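Local coordinates for protein separin (PDB 5U1T) that cleaves the cohesin subunit Scc1 as a caspase-like cysteine protease at the onset of anaphase, allowing sister chromatids to separate, and is held inactive by securin until then, at residues L135-I140 and T176-S181; N307-L312 and F348-I353; E745-N750 and F796-K801; I1283-W1288 and L1315-F1320. All blocks are in the same frame, centred on the assembly; numbering follows the deposited sequence.

In the fold
The four contacts follow one another along an elongated, mostly helical chain. Contacts 1 and 2 lie in its N-terminal helical part, with centres about 41 Å apart, and each joins two helices of a helical solenoid. Contact 3 also joins two helices, but its centre is about 14 Å from the centre of the chain. Contact 4 lies within the C50 peptidase region; its centre is about 51 Å from that of contact 3 and about 135 Å from that of contact 1, on the opposite side of the chain's centre. None of them is at Cys-1497, the probable catalytic residue. A second protein chain, probably the inhibitor securin, touches residues of contacts 1, 2 and 3 but not of contact 4.

Contact 1. Residues L135-I140 and T176-S181; sequences LALQII and TKIVLS
Leu-137 lays its CD1 methyl against CG2 of Ile-178, 3.7 Å away, joining helix 129-142 to helix 172-185 in the helical solenoid of the N-terminal region. The two helices run in roughly the same sense, and helices 146-158 and 160-163 come between them in sequence. The branched chains cross obliquely, and CB of Leu-137 also approaches the same CG2 methyl, at 4.0 Å. Ile-178 suits this place because its two arms serve two neighbours. CG2 stands anti to the backbone N and meets Leu-137, while the other arm sends CD1 to Gln-138. There CD1 lies 3.6 Å from OE1 of Gln-138, an ordinary van der Waals approach, with the two side chains at about a right angle.

The side chain of Gln-138 is bent at chi2, and its amide end comes nearer to the isoleucine than its stem does. Its OE1 is not left without a partner, since it accepts a hydrogen bond from the backbone of another protein chain, probably securin. A glutamine can therefore lie here at the margin of an apolar patch, its carbonyl satisfied by the visiting chain. Leu-137 and Val-179, one from each helix, both touch Phe-157 of helix 146-158, which therefore contacts both helices. Nearly one turn beyond the meeting point, Ser-181 folds back on its own helix: OG donates to O of Ile-178 at 3.2 Å, with a C=O...donor angle of 123° and the donor tilted 32° from the carbonyl plane.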
loop_
_atom_site.group_PDB
_atom_site.type_symbol
_atom_site.label_atom_id
_atom_site.label_comp_id
_atom_site.label_asym_id
_atom_site.label_seq_id
_atom_site.Cartn_x
_atom_site.Cartn_y
_atom_site.Cartn_z
ATOM N N LEU A 135 20.863 51.923 -38.303
ATOM C CA LEU A 135 21.371 52.951 -37.398
ATOM C C LEU A 135 22.905 52.910 -37.353
ATOM O O LEU A 135 23.566 53.949 -37.338
ATOM C CB LEU A 135 20.778 52.790 -36.000
ATOM C CG LEU A 135 19.244 52.896 -35.923
ATOM C CD1 LEU A 135 18.668 52.392 -34.577
ATOM C CD2 LEU A 135 18.829 54.316 -36.170
ATOM N N ALA A 136 23.461 51.705 -37.356
ATOM C CA ALA A 136 24.897 51.541 -37.357
ATOM C C ALA A 136 25.489 52.085 -38.652
ATOM O O ALA A 136 26.562 52.706 -38.642
ATOM C CB ALA A 136 25.270 50.079 -37.162
ATOM N N LEU A 137 24.804 51.865 -39.767
ATOM C CA LEU A 137 25.278 52.412 -41.039
ATOM C C LEU A 137 25.188 53.936 -41.042
ATOM O O LEU A 137 26.074 54.609 -41.560
ATOM C CB LEU A 137 24.497 51.835 -42.216
ATOM C CG LEU A 137 24.807 50.374 -42.537
ATOM C CD1 LEU A 137 24.010 49.900 -43.727
ATOM C CD2 LEU A 137 26.281 50.154 -42.768
ATOM N N GLN A 138 24.121 54.470 -40.455
ATOM C CA GLN A 138 23.957 55.914 -40.305
ATOM C C GLN A 138 25.143 56.494 -39.555
ATOM O O GLN A 138 25.727 57.492 -39.986
ATOM C CB GLN A 138 22.643 56.242 -39.578
ATOM C CG GLN A 138 22.367 57.727 -39.299
ATOM C CD GLN A 138 22.194 58.565 -40.567
ATOM O OE1 GLN A 138 21.944 58.038 -41.655
ATOM N NE2 GLN A 138 22.339 59.883 -40.424
ATOM N N ILE A 139 25.511 55.856 -38.448
ATOM C CA ILE A 139 26.626 56.306 -37.624
ATOM C C ILE A 139 27.938 56.253 -38.410
ATOM O O ILE A 139 28.681 57.239 -38.423
ATOM C CB ILE A 139 26.732 55.469 -36.322
ATOM C CG1 ILE A 139 25.474 55.670 -35.476
ATOM C CG2 ILE A 139 27.950 55.869 -35.516
ATOM C CD1 ILE A 139 25.434 54.861 -34.213
ATOM N N ILE A 140 28.208 55.131 -39.084
ATOM C CA ILE A 140 29.433 54.982 -39.886
ATOM C C ILE A 140 29.503 56.091 -40.928
ATOM O O ILE A 140 30.573 56.649 -41.237
ATOM C CB ILE A 140 29.498 53.608 -40.588
ATOM C CG1 ILE A 140 29.496 52.479 -39.558
ATOM C CG2 ILE A 140 30.740 53.504 -41.459
ATOM C CD1 ILE A 140 29.426 51.099 -40.156
ATOM N N THR A 176 17.834 51.721 -48.797
ATOM C CA THR A 176 18.307 51.941 -50.153
ATOM C C THR A 176 18.835 53.365 -50.274
ATOM O O THR A 176 19.765 53.637 -51.038
ATOM C CB THR A 176 17.197 51.684 -51.193
ATOM O OG1 THR A 176 16.287 52.790 -51.212
ATOM C CG2 THR A 176 16.419 50.400 -50.866
ATOM N N LYS A 177 18.254 54.271 -49.494
ATOM C CA LYS A 177 18.772 55.631 -49.412
ATOM C C LYS A 177 20.152 55.617 -48.763
ATOM O O LYS A 177 21.048 56.361 -49.165
ATOM C CB LYS A 177 17.825 56.529 -48.624
ATOM C CG LYS A 177 18.157 57.981 -48.700
ATOM C CD LYS A 177 17.277 58.807 -47.800
ATOM C CE LYS A 177 17.595 60.284 -47.990
ATOM N NZ LYS A 177 16.987 61.135 -46.937
ATOM N N ILE A 178 20.314 54.767 -47.750
ATOM C CA ILE A 178 21.592 54.602 -47.066
ATOM C C ILE A 178 22.662 54.148 -48.060
ATOM O O ILE A 178 23.801 54.602 -48.000
ATOM C CB ILE A 178 21.458 53.606 -45.878
ATOM C CG1 ILE A 178 21.022 54.352 -44.617
ATOM C CG2 ILE A 178 22.756 52.895 -45.601
ATOM C CD1 ILE A 178 21.988 55.449 -44.191
ATOM N N VAL A 179 22.269 53.291 -49.000
ATOM C CA VAL A 179 23.166 52.781 -50.034
ATOM C C VAL A 179 23.655 53.867 -51.007
ATOM O O VAL A 179 24.838 53.926 -51.353
ATOM C CB VAL A 179 22.482 51.661 -50.840
ATOM C CG1 VAL A 179 23.357 51.205 -52.000
ATOM C CG2 VAL A 179 22.161 50.499 -49.933
ATOM N N LEU A 180 22.732 54.707 -51.429
ATOM C CA LEU A 180 23.043 55.767 -52.335
ATOM C C LEU A 180 23.984 56.715 -51.674
ATOM O O LEU A 180 24.919 57.192 -52.284
ATOM C CB LEU A 180 21.787 56.521 -52.698
ATOM C CG LEU A 180 22.079 57.742 -53.553
ATOM C CD1 LEU A 180 22.382 57.265 -54.955
ATOM C CD2 LEU A 180 20.906 58.699 -53.547
ATOM N N SER A 181 23.760 56.976 -50.400
ATOM C CA SER A 181 24.621 57.894 -49.699
ATOM C C SER A 181 26.014 57.316 -49.490
ATOM O O SER A 181 26.978 58.043 -49.447
ATOM C CB SER A 181 23.972 58.388 -48.423
ATOM O OG SER A 181 24.428 57.645 -47.338
#

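Contact 2. Residues N307-L312 and F348-I353; sequences NATNFL and FDCTVI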
loop_
_atom_site.group_PDB
_atom_site.type_symbol
_atom_site.label_atom_id
_atom_site.label_comp_id
_atom_site.label_asym_id
_atom_site.label_seq_id
_atom_site.Cartn_x
_atom_site.Cartn_y
_atom_site.Cartn_z
ATOM N N ASN A 307 38.106 19.044 -60.683
ATOM C CA ASN A 307 39.534 18.914 -60.637
ATOM C C ASN A 307 39.914 18.531 -59.237
ATOM O O ASN A 307 40.362 17.421 -58.992
ATOM C CB ASN A 307 40.171 20.242 -61.015
ATOM C CG ASN A 307 41.239 20.105 -62.080
ATOM O OD1 ASN A 307 41.793 19.029 -62.292
ATOM N ND2 ASN A 307 41.544 21.211 -62.746
ATOM N N ALA A 308 39.664 19.446 -58.305
ATOM C CA ALA A 308 39.982 19.270 -56.883
ATOM C C ALA A 308 39.515 17.972 -56.263
ATOM O O ALA A 308 40.233 17.385 -55.473
ATOM C CB ALA A 308 39.459 20.441 -56.083
ATOM N N THR A 309 38.307 17.537 -56.610
ATOM C CA THR A 309 37.767 16.272 -56.146
ATOM C C THR A 309 38.772 15.190 -56.480
ATOM O O THR A 309 39.212 14.459 -55.607
ATOM C CB THR A 309 36.454 15.931 -56.839
ATOM O OG1 THR A 309 35.454 16.879 -56.476
ATOM C CG2 THR A 309 35.988 14.582 -56.411
ATOM N N ASN A 310 39.193 15.116 -57.736
ATOM C CA ASN A 310 40.208 14.156 -58.111
ATOM C C ASN A 310 41.493 14.399 -57.329
ATOM O O ASN A 310 42.088 13.465 -56.807
ATOM C CB ASN A 310 40.461 14.186 -59.609
ATOM C CG ASN A 310 39.839 13.006 -60.314
ATOM O OD1 ASN A 310 38.854 13.144 -61.029
ATOM N ND2 ASN A 310 40.400 11.827 -60.091
ATOM N N PHE A 311 41.892 15.665 -57.179
ATOM C CA PHE A 311 43.093 16.025 -56.411
ATOM C C PHE A 311 43.078 15.464 -54.993
ATOM O O PHE A 311 44.107 15.041 -54.482
ATOM C CB PHE A 311 43.307 17.539 -56.395
ATOM C CG PHE A 311 43.954 18.058 -57.633
ATOM C CD1 PHE A 311 45.281 17.779 -57.901
ATOM C CD2 PHE A 311 43.234 18.791 -58.552
ATOM C CE1 PHE A 311 45.882 18.239 -59.054
ATOM C CE2 PHE A 311 43.825 19.249 -59.714
ATOM C CZ PHE A 311 45.153 18.978 -59.962
ATOM N N LEU A 312 41.919 15.517 -54.347
ATOM C CA LEU A 312 41.749 14.937 -53.049
ATOM C C LEU A 312 42.114 13.479 -53.201
ATOM O O LEU A 312 43.011 12.986 -52.536
ATOM C CB LEU A 312 40.292 15.049 -52.633
ATOM C CG LEU A 312 39.762 16.463 -52.427
ATOM C CD1 LEU A 312 38.277 16.413 -52.164
ATOM C CD2 LEU A 312 40.475 17.131 -51.277
ATOM N N PHE A 348 30.941 19.844 -51.926
ATOM C CA PHE A 348 30.910 20.102 -50.492
ATOM C C PHE A 348 30.843 18.786 -49.754
ATOM O O PHE A 348 31.768 18.430 -49.021
ATOM C CB PHE A 348 29.718 20.980 -50.111
ATOM C CG PHE A 348 29.603 21.250 -48.625
ATOM C CD1 PHE A 348 28.897 20.392 -47.798
ATOM C CD2 PHE A 348 30.182 22.374 -48.062
ATOM C CE1 PHE A 348 28.782 20.647 -46.440
ATOM C CE2 PHE A 348 30.063 22.626 -46.704
ATOM C CZ PHE A 348 29.363 21.761 -45.897
ATOM N N ASP A 349 29.739 18.072 -49.964
ATOM C CA ASP A 349 29.523 16.762 -49.367
ATOM C C ASP A 349 30.778 15.910 -49.487
ATOM O O ASP A 349 31.188 15.260 -48.537
ATOM C CB ASP A 349 28.334 16.071 -50.027
ATOM C CG ASP A 349 27.018 16.713 -49.657
ATOM O OD1 ASP A 349 27.048 17.812 -49.059
ATOM O OD2 ASP A 349 25.960 16.122 -49.965
ATOM N N CYS A 350 31.418 15.969 -50.643
ATOM C CA CYS A 350 32.644 15.222 -50.857
ATOM C C CYS A 350 33.824 15.778 -50.057
ATOM O O CYS A 350 34.571 15.021 -49.438
ATOM C CB CYS A 350 32.983 15.204 -52.341
ATOM S SG CYS A 350 34.321 14.090 -52.738
ATOM N N THR A 351 33.988 17.099 -50.073
ATOM C CA THR A 351 35.107 17.736 -49.381
ATOM C C THR A 351 35.040 17.451 -47.892
ATOM O O THR A 351 36.076 17.311 -47.239
ATOM C CB THR A 351 35.147 19.272 -49.631
ATOM O OG1 THR A 351 35.710 19.529 -50.922
ATOM C CG2 THR A 351 36.004 19.990 -48.597
ATOM N N VAL A 352 33.823 17.324 -47.365
ATOM C CA VAL A 352 33.645 17.103 -45.936
ATOM C C VAL A 352 33.747 15.625 -45.579
ATOM O O VAL A 352 33.910 15.273 -44.411
ATOM C CB VAL A 352 32.288 17.657 -45.423
ATOM C CG1 VAL A 352 32.011 19.029 -46.015
ATOM C CG2 VAL A 352 31.149 16.701 -45.721
ATOM N N ILE A 353 33.640 14.753 -46.574
ATOM C CA ILE A 353 33.873 13.336 -46.324
ATOM C C ILE A 353 35.385 13.140 -46.314
ATOM O O ILE A 353 35.920 12.367 -45.521
ATOM C CB ILE A 353 33.190 12.415 -47.376
ATOM C CG1 ILE A 353 31.835 11.896 -46.876
ATOM C CG2 ILE A 353 34.040 11.200 -47.658
ATOM C CD1 ILE A 353 30.782 12.947 -46.636
#
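Cys-350 and Leu-312 each bury about 40 Å² where helix 298-313 meets helix 342-357, and Thr-309 adds a little over half as much. The two helices belong to the helical solenoid and run in much the same sense, with helix 319-336 between them in sequence. Their backbones come closest at Thr-309 and Thr-351, whose CA atoms are 7.4 Å apart.

Cys-350 reaches across with its sulfur: SG, anti to the backbone N (chi1 -171°), lies 4.1 Å from CG2 of Thr-309. It is the methyl branch of the threonine that makes this touch, which leaves the hydroxyl branch for polar partners. OG1 of Thr-309 is hydrogen-bonded both to O of Leu-305, one turn back on its own helix, and to NE2 of Gln-347 on the other helix. The side-chain carbonyl of that glutamine, OE1, pairs with OG1 of Thr-351, so one amide bridges the two threonines.

Leu-312, one turn after Ala-308, brings CD1 to 4.2 Å from OG1 of Thr-351. This is packing of a methyl on oxygen; the polar partner of that hydroxyl is OE1 of Gln-347. Leucine suits its place by length, reaching over to Thr-351 and Tyr-354 of helix 342-357 and to Leu-326 of helix 319-336, which Thr-351 also touches.

The shorter residues suit the seam differently: threonine offers a methyl and a hydroxyl from one CB, and cysteine fills space with a single polarisable atom. The direct touches are dispersion contacts, and the polar bridging of the helices falls to Gln-347.

Contact 3. Residues E745-N750 and F796-K801; sequences ESAKLN and FFQLIK
In the all-helical middle of the chain, helix 729-752 packs against helix 782-805, and the junction is carried by Gln-798 lying against Ala-747 and Lys-748. CG of Gln-798 sits 4.0 Å from CB of Ala-747; alanine's small methyl lets the longer side chain come in beside the helix. The glutamine bends at chi2 (43°), which brings its amide across the lysine stem. OE1 of Gln-798 therefore packs 3.8 Å from CG of Lys-748, the two chains crossing at about a right angle.

The lysine runs out extended and kinks only at chi4, leaving its NZ 4.0 Å from OE1 of Gln-798. That separation is too long for a hydrogen bond, though the carbonyl's partial charge probably favours the ammonium. A second ammonium, NZ of Lys-801, stands 4.5 Å from NZ of Lys-748, and the like charges would be expected to repel, probably moderated by solvent since Lys-801 is exposed.

Around this meeting, Gln-798 also touches Cys-763 of helix 756-775, which comes between the two helices in sequence. Lys-748 leans on Val-693, while Phe-797 stacks on Phe-838 of helix 829-845.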
loop_
_atom_site.group_PDB
_atom_site.type_symbol
_atom_site.label_atom_id
_atom_site.label_comp_id
_atom_site.label_asym_id
_atom_site.label_seq_id
_atom_site.Cartn_x
_atom_site.Cartn_y
_atom_site.Cartn_z
ATOM N N GLU A 745 -5.277 -9.606 -1.387
ATOM C CA GLU A 745 -6.659 -9.824 -1.780
ATOM C C GLU A 745 -6.952 -11.304 -1.903
ATOM O O GLU A 745 -8.087 -11.744 -1.705
ATOM C CB GLU A 745 -6.975 -9.106 -3.081
ATOM C CG GLU A 745 -7.280 -7.656 -2.834
ATOM C CD GLU A 745 -8.731 -7.425 -2.503
ATOM O OE1 GLU A 745 -9.024 -6.724 -1.516
ATOM O OE2 GLU A 745 -9.583 -7.926 -3.247
ATOM N N SER A 746 -5.918 -12.068 -2.219
ATOM C CA SER A 746 -6.061 -13.501 -2.311
ATOM C C SER A 746 -6.375 -14.108 -0.939
ATOM O O SER A 746 -7.108 -15.097 -0.835
ATOM C CB SER A 746 -4.810 -14.124 -2.892
ATOM O OG SER A 746 -5.073 -15.473 -3.209
ATOM N N ALA A 747 -5.822 -13.501 0.106
ATOM C CA ALA A 747 -6.176 -13.873 1.466
ATOM C C ALA A 747 -7.676 -13.643 1.708
ATOM O O ALA A 747 -8.362 -14.519 2.244
ATOM C CB ALA A 747 -5.345 -13.090 2.480
ATOM N N LYS A 748 -8.171 -12.471 1.302
ATOM C CA LYS A 748 -9.563 -12.082 1.483
ATOM C C LYS A 748 -10.501 -13.045 0.746
ATOM O O LYS A 748 -11.522 -13.473 1.291
ATOM C CB LYS A 748 -9.774 -10.645 0.999
ATOM C CG LYS A 748 -10.934 -9.891 1.636
ATOM C CD LYS A 748 -11.126 -8.514 0.988
ATOM C CE LYS A 748 -12.183 -7.684 1.711
ATOM N NZ LYS A 748 -11.662 -7.134 2.989
ATOM N N LEU A 749 -10.149 -13.410 -0.481
ATOM C CA LEU A 749 -10.985 -14.323 -1.248
ATOM C C LEU A 749 -11.044 -15.707 -0.626
ATOM O O LEU A 749 -12.133 -16.266 -0.444
ATOM C CB LEU A 749 -10.489 -14.454 -2.680
ATOM C CG LEU A 749 -11.094 -13.470 -3.664
ATOM C CD1 LEU A 749 -10.719 -13.874 -5.039
ATOM C CD2 LEU A 749 -12.593 -13.409 -3.532
ATOM N N ASN A 750 -9.868 -16.263 -0.340
ATOM C CA ASN A 750 -9.744 -17.573 0.284
ATOM C C ASN A 750 -10.550 -17.680 1.577
ATOM O O ASN A 750 -11.293 -18.641 1.781
ATOM C CB ASN A 750 -8.281 -17.880 0.568
ATOM C CG ASN A 750 -7.629 -18.672 -0.539
ATOM O OD1 ASN A 750 -8.241 -19.558 -1.131
ATOM N ND2 ASN A 750 -6.372 -18.356 -0.825
ATOM N N PHE A 796 -2.264 -6.788 8.329
ATOM C CA PHE A 796 -2.562 -6.981 9.756
ATOM C C PHE A 796 -4.070 -7.139 10.045
ATOM O O PHE A 796 -4.470 -8.082 10.711
ATOM C CB PHE A 796 -2.001 -5.837 10.601
ATOM C CG PHE A 796 -0.552 -6.016 10.963
ATOM C CD1 PHE A 796 -0.184 -6.886 11.989
ATOM C CD2 PHE A 796 0.443 -5.336 10.264
ATOM C CE1 PHE A 796 1.151 -7.072 12.323
ATOM C CE2 PHE A 796 1.777 -5.514 10.586
ATOM C CZ PHE A 796 2.138 -6.381 11.623
ATOM N N PHE A 797 -4.890 -6.217 9.550
ATOM C CA PHE A 797 -6.332 -6.371 9.594
ATOM C C PHE A 797 -6.755 -7.786 9.130
ATOM O O PHE A 797 -7.471 -8.497 9.831
ATOM C CB PHE A 797 -7.024 -5.310 8.728
ATOM C CG PHE A 797 -6.732 -3.884 9.132
ATOM C CD1 PHE A 797 -6.161 -3.581 10.361
ATOM C CD2 PHE A 797 -7.035 -2.833 8.267
ATOM C CE1 PHE A 797 -5.891 -2.244 10.715
ATOM C CE2 PHE A 797 -6.775 -1.508 8.611
ATOM C CZ PHE A 797 -6.210 -1.210 9.840
ATOM N N GLN A 798 -6.284 -8.201 7.964
ATOM C CA GLN A 798 -6.683 -9.484 7.423
ATOM C C GLN A 798 -6.288 -10.661 8.323
ATOM O O GLN A 798 -7.101 -11.547 8.570
ATOM C CB GLN A 798 -6.088 -9.683 6.028
ATOM C CG GLN A 798 -6.899 -10.615 5.144
ATOM C CD GLN A 798 -8.397 -10.352 5.261
ATOM O OE1 GLN A 798 -8.907 -9.307 4.839
ATOM N NE2 GLN A 798 -9.107 -11.295 5.877
ATOM N N LEU A 799 -5.043 -10.678 8.796
ATOM C CA LEU A 799 -4.550 -11.777 9.614
ATOM C C LEU A 799 -5.338 -11.870 10.917
ATOM O O LEU A 799 -5.764 -12.963 11.316
ATOM C CB LEU A 799 -3.064 -11.620 9.919
ATOM C CG LEU A 799 -2.058 -12.274 8.977
ATOM C CD1 LEU A 799 -0.683 -11.655 9.195
ATOM C CD2 LEU A 799 -1.979 -13.769 9.166
ATOM N N ILE A 800 -5.535 -10.724 11.570
ATOM C CA ILE A 800 -6.325 -10.674 12.789
ATOM C C ILE A 800 -7.754 -11.152 12.523
ATOM O O ILE A 800 -8.265 -11.981 13.251
ATOM C CB ILE A 800 -6.326 -9.264 13.395
ATOM C CG1 ILE A 800 -4.887 -8.867 13.778
ATOM C CG2 ILE A 800 -7.246 -9.211 14.592
ATOM C CD1 ILE A 800 -4.716 -7.489 14.428
ATOM N N LYS A 801 -8.386 -10.652 11.470
ATOM C CA LYS A 801 -9.704 -11.116 11.099
ATOM C C LYS A 801 -9.708 -12.633 10.873
ATOM O O LYS A 801 -10.656 -13.315 11.273
ATOM C CB LYS A 801 -10.201 -10.384 9.850
ATOM C CG LYS A 801 -10.833 -9.002 10.087
ATOM C CD LYS A 801 -11.107 -8.327 8.733
ATOM C CE LYS A 801 -12.343 -7.412 8.736
ATOM N NZ LYS A 801 -12.796 -7.007 7.345
#

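Contact 4. Residues I1283-W1288 and L1315-F1320; sequences IKVEDW and LDILLF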
loop_
_atom_site.group_PDB
_atom_site.type_symbol
_atom_site.label_atom_id
_atom_site.label_comp_id
_atom_site.label_asym_id
_atom_site.label_seq_id
_atom_site.Cartn_x
_atom_site.Cartn_y
_atom_site.Cartn_z
ATOM N N ILE A 1283 -50.504 -38.823 27.640
ATOM C CA ILE A 1283 -49.116 -38.581 27.243
ATOM C C ILE A 1283 -48.159 -39.463 28.030
ATOM O O ILE A 1283 -48.117 -39.393 29.244
ATOM C CB ILE A 1283 -48.698 -37.127 27.462
ATOM C CG1 ILE A 1283 -49.537 -36.207 26.611
ATOM C CG2 ILE A 1283 -47.246 -36.934 27.132
ATOM C CD1 ILE A 1283 -49.416 -34.786 27.060
ATOM N N LYS A 1284 -47.373 -40.277 27.340
ATOM C CA LYS A 1284 -46.425 -41.137 28.026
ATOM C C LYS A 1284 -45.040 -40.486 28.062
ATOM O O LYS A 1284 -44.570 -39.944 27.065
ATOM C CB LYS A 1284 -46.388 -42.521 27.362
ATOM C CG LYS A 1284 -47.758 -43.289 27.411
ATOM C CD LYS A 1284 -47.980 -44.153 28.696
ATOM C CE LYS A 1284 -49.342 -44.902 28.665
ATOM N NZ LYS A 1284 -49.422 -46.203 29.475
ATOM N N VAL A 1285 -44.421 -40.511 29.238
ATOM C CA VAL A 1285 -43.117 -39.901 29.479
ATOM C C VAL A 1285 -42.004 -40.889 29.167
ATOM O O VAL A 1285 -42.170 -42.071 29.376
ATOM C CB VAL A 1285 -43.007 -39.432 30.948
ATOM C CG1 VAL A 1285 -41.612 -39.099 31.296
ATOM C CG2 VAL A 1285 -43.886 -38.232 31.191
ATOM N N GLU A 1286 -40.883 -40.417 28.646
ATOM C CA GLU A 1286 -39.733 -41.284 28.358
ATOM C C GLU A 1286 -39.174 -42.002 29.596
ATOM O O GLU A 1286 -39.270 -41.498 30.714
ATOM C CB GLU A 1286 -38.630 -40.457 27.699
ATOM C CG GLU A 1286 -38.765 -40.346 26.201
ATOM C CD GLU A 1286 -37.880 -41.347 25.476
ATOM O OE1 GLU A 1286 -36.695 -41.506 25.874
ATOM O OE2 GLU A 1286 -38.367 -41.973 24.507
ATOM N N ASP A 1287 -38.578 -43.170 29.391
ATOM C CA ASP A 1287 -38.106 -43.978 30.512
ATOM C C ASP A 1287 -37.067 -43.269 31.363
ATOM O O ASP A 1287 -37.082 -43.406 32.592
ATOM C CB ASP A 1287 -37.505 -45.297 30.031
ATOM C CG ASP A 1287 -38.548 -46.322 29.682
ATOM O OD1 ASP A 1287 -39.743 -46.057 29.908
ATOM O OD2 ASP A 1287 -38.174 -47.395 29.179
ATOM N N TRP A 1288 -36.166 -42.520 30.729
ATOM C CA TRP A 1288 -35.041 -41.965 31.466
ATOM C C TRP A 1288 -35.529 -40.913 32.436
ATOM O O TRP A 1288 -34.850 -40.614 33.411
ATOM C CB TRP A 1288 -33.982 -41.380 30.531
ATOM C CG TRP A 1288 -34.415 -40.160 29.779
ATOM C CD1 TRP A 1288 -34.975 -40.137 28.543
ATOM C CD2 TRP A 1288 -34.330 -38.787 30.209
ATOM N NE1 TRP A 1288 -35.242 -38.843 28.168
ATOM C CE2 TRP A 1288 -34.860 -37.992 29.169
ATOM C CE3 TRP A 1288 -33.854 -38.152 31.364
ATOM C CZ2 TRP A 1288 -34.925 -36.593 29.242
ATOM C CZ3 TRP A 1288 -33.927 -36.753 31.439
ATOM C CH2 TRP A 1288 -34.462 -35.996 30.383
ATOM N N LEU A 1315 -44.765 -32.869 35.392
ATOM C CA LEU A 1315 -45.938 -32.051 35.142
ATOM C C LEU A 1315 -45.703 -31.108 33.963
ATOM O O LEU A 1315 -46.577 -30.920 33.119
ATOM C CB LEU A 1315 -46.311 -31.251 36.385
ATOM C CG LEU A 1315 -46.715 -32.037 37.625
ATOM C CD1 LEU A 1315 -47.260 -31.121 38.695
ATOM C CD2 LEU A 1315 -47.720 -33.093 37.265
ATOM N N ASP A 1316 -44.507 -30.527 33.898
ATOM C CA ASP A 1316 -44.171 -29.643 32.799
ATOM C C ASP A 1316 -44.187 -30.402 31.472
ATOM O O ASP A 1316 -44.752 -29.916 30.508
ATOM C CB ASP A 1316 -42.822 -28.973 33.026
ATOM C CG ASP A 1316 -42.921 -27.719 33.867
ATOM O OD1 ASP A 1316 -44.040 -27.257 34.148
ATOM O OD2 ASP A 1316 -41.868 -27.175 34.238
ATOM N N ILE A 1317 -43.597 -31.590 31.411
ATOM C CA ILE A 1317 -43.631 -32.371 30.177
ATOM C C ILE A 1317 -45.064 -32.569 29.700
ATOM O O ILE A 1317 -45.372 -32.360 28.525
ATOM C CB ILE A 1317 -42.995 -33.761 30.329
ATOM C CG1 ILE A 1317 -41.530 -33.660 30.783
ATOM C CG2 ILE A 1317 -43.139 -34.552 29.021
ATOM C CD1 ILE A 1317 -40.780 -35.000 30.818
ATOM N N LEU A 1318 -45.947 -32.953 30.608
ATOM C CA LEU A 1318 -47.336 -33.157 30.243
ATOM C C LEU A 1318 -48.010 -31.851 29.862
ATOM O O LEU A 1318 -48.811 -31.820 28.936
ATOM C CB LEU A 1318 -48.088 -33.827 31.390
ATOM C CG LEU A 1318 -47.401 -35.092 31.888
ATOM C CD1 LEU A 1318 -48.106 -35.619 33.132
ATOM C CD2 LEU A 1318 -47.363 -36.132 30.781
ATOM N N LEU A 1319 -47.690 -30.775 30.570
ATOM C CA LEU A 1319 -48.292 -29.468 30.290
ATOM C C LEU A 1319 -47.992 -28.939 28.876
ATOM O O LEU A 1319 -48.910 -28.491 28.176
ATOM C CB LEU A 1319 -47.836 -28.432 31.325
ATOM C CG LEU A 1319 -48.258 -26.987 31.046
ATOM C CD1 LEU A 1319 -49.755 -26.928 30.824
ATOM C CD2 LEU A 1319 -47.834 -26.034 32.163
ATOM N N PHE A 1320 -46.725 -28.988 28.456
ATOM C CA PHE A 1320 -46.335 -28.363 27.191
ATOM C C PHE A 1320 -46.874 -29.186 26.047
ATOM O O PHE A 1320 -47.184 -28.657 24.988
ATOM C CB PHE A 1320 -44.819 -28.204 27.093
ATOM C CG PHE A 1320 -44.227 -27.429 28.233
ATOM C CD1 PHE A 1320 -44.893 -26.332 28.754
ATOM C CD2 PHE A 1320 -43.025 -27.813 28.808
ATOM C CE1 PHE A 1320 -44.371 -25.621 29.816
ATOM C CE2 PHE A 1320 -42.495 -27.103 29.871
ATOM C CZ PHE A 1320 -43.176 -26.010 30.381
#
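Two aromatic rings accompany the packing of Ile-1283 and Val-1285 on Ile-1317 and Leu-1318 without forming it: the indole of Trp-1288 has OE1 of Glu-1286 at its edge, in the ring plane, and the ring of Phe-1320 has O of Asp-1316 over one face, offset toward the rim. The meeting itself is made by aliphatic side chains, one methyl also resting on a backbone carbonyl. The extended segment leading into helix 1287-1294 alternates, directing Ile-1283 and Val-1285 toward the end of helix 1303-1320 and Lys-1284 away.

Ile-1283 and Leu-1318 slide past each other in opposite directions. CD2 of Leu-1318 is 3.7 Å from both CB and CG2 of Ile-1283, whose longer arm carries CD1 to 3.6 Å from O of Leu-1318. The same CD2 methyl lies 4.1 Å from CG2 of Val-1285, the two side chains at about a right angle. With CG1 anti to the backbone N (chi1 167°), Val-1285 presents that other methyl 4.2 Å from CD1 of Ile-1317.

Beta-branched residues favour such an extended backbone. The contact across is apolar and carries no directional bond; the polar backbone groups of the extended segment pair instead with Leu-966, Ser-964 and the Tyr-1263 hydroxyl.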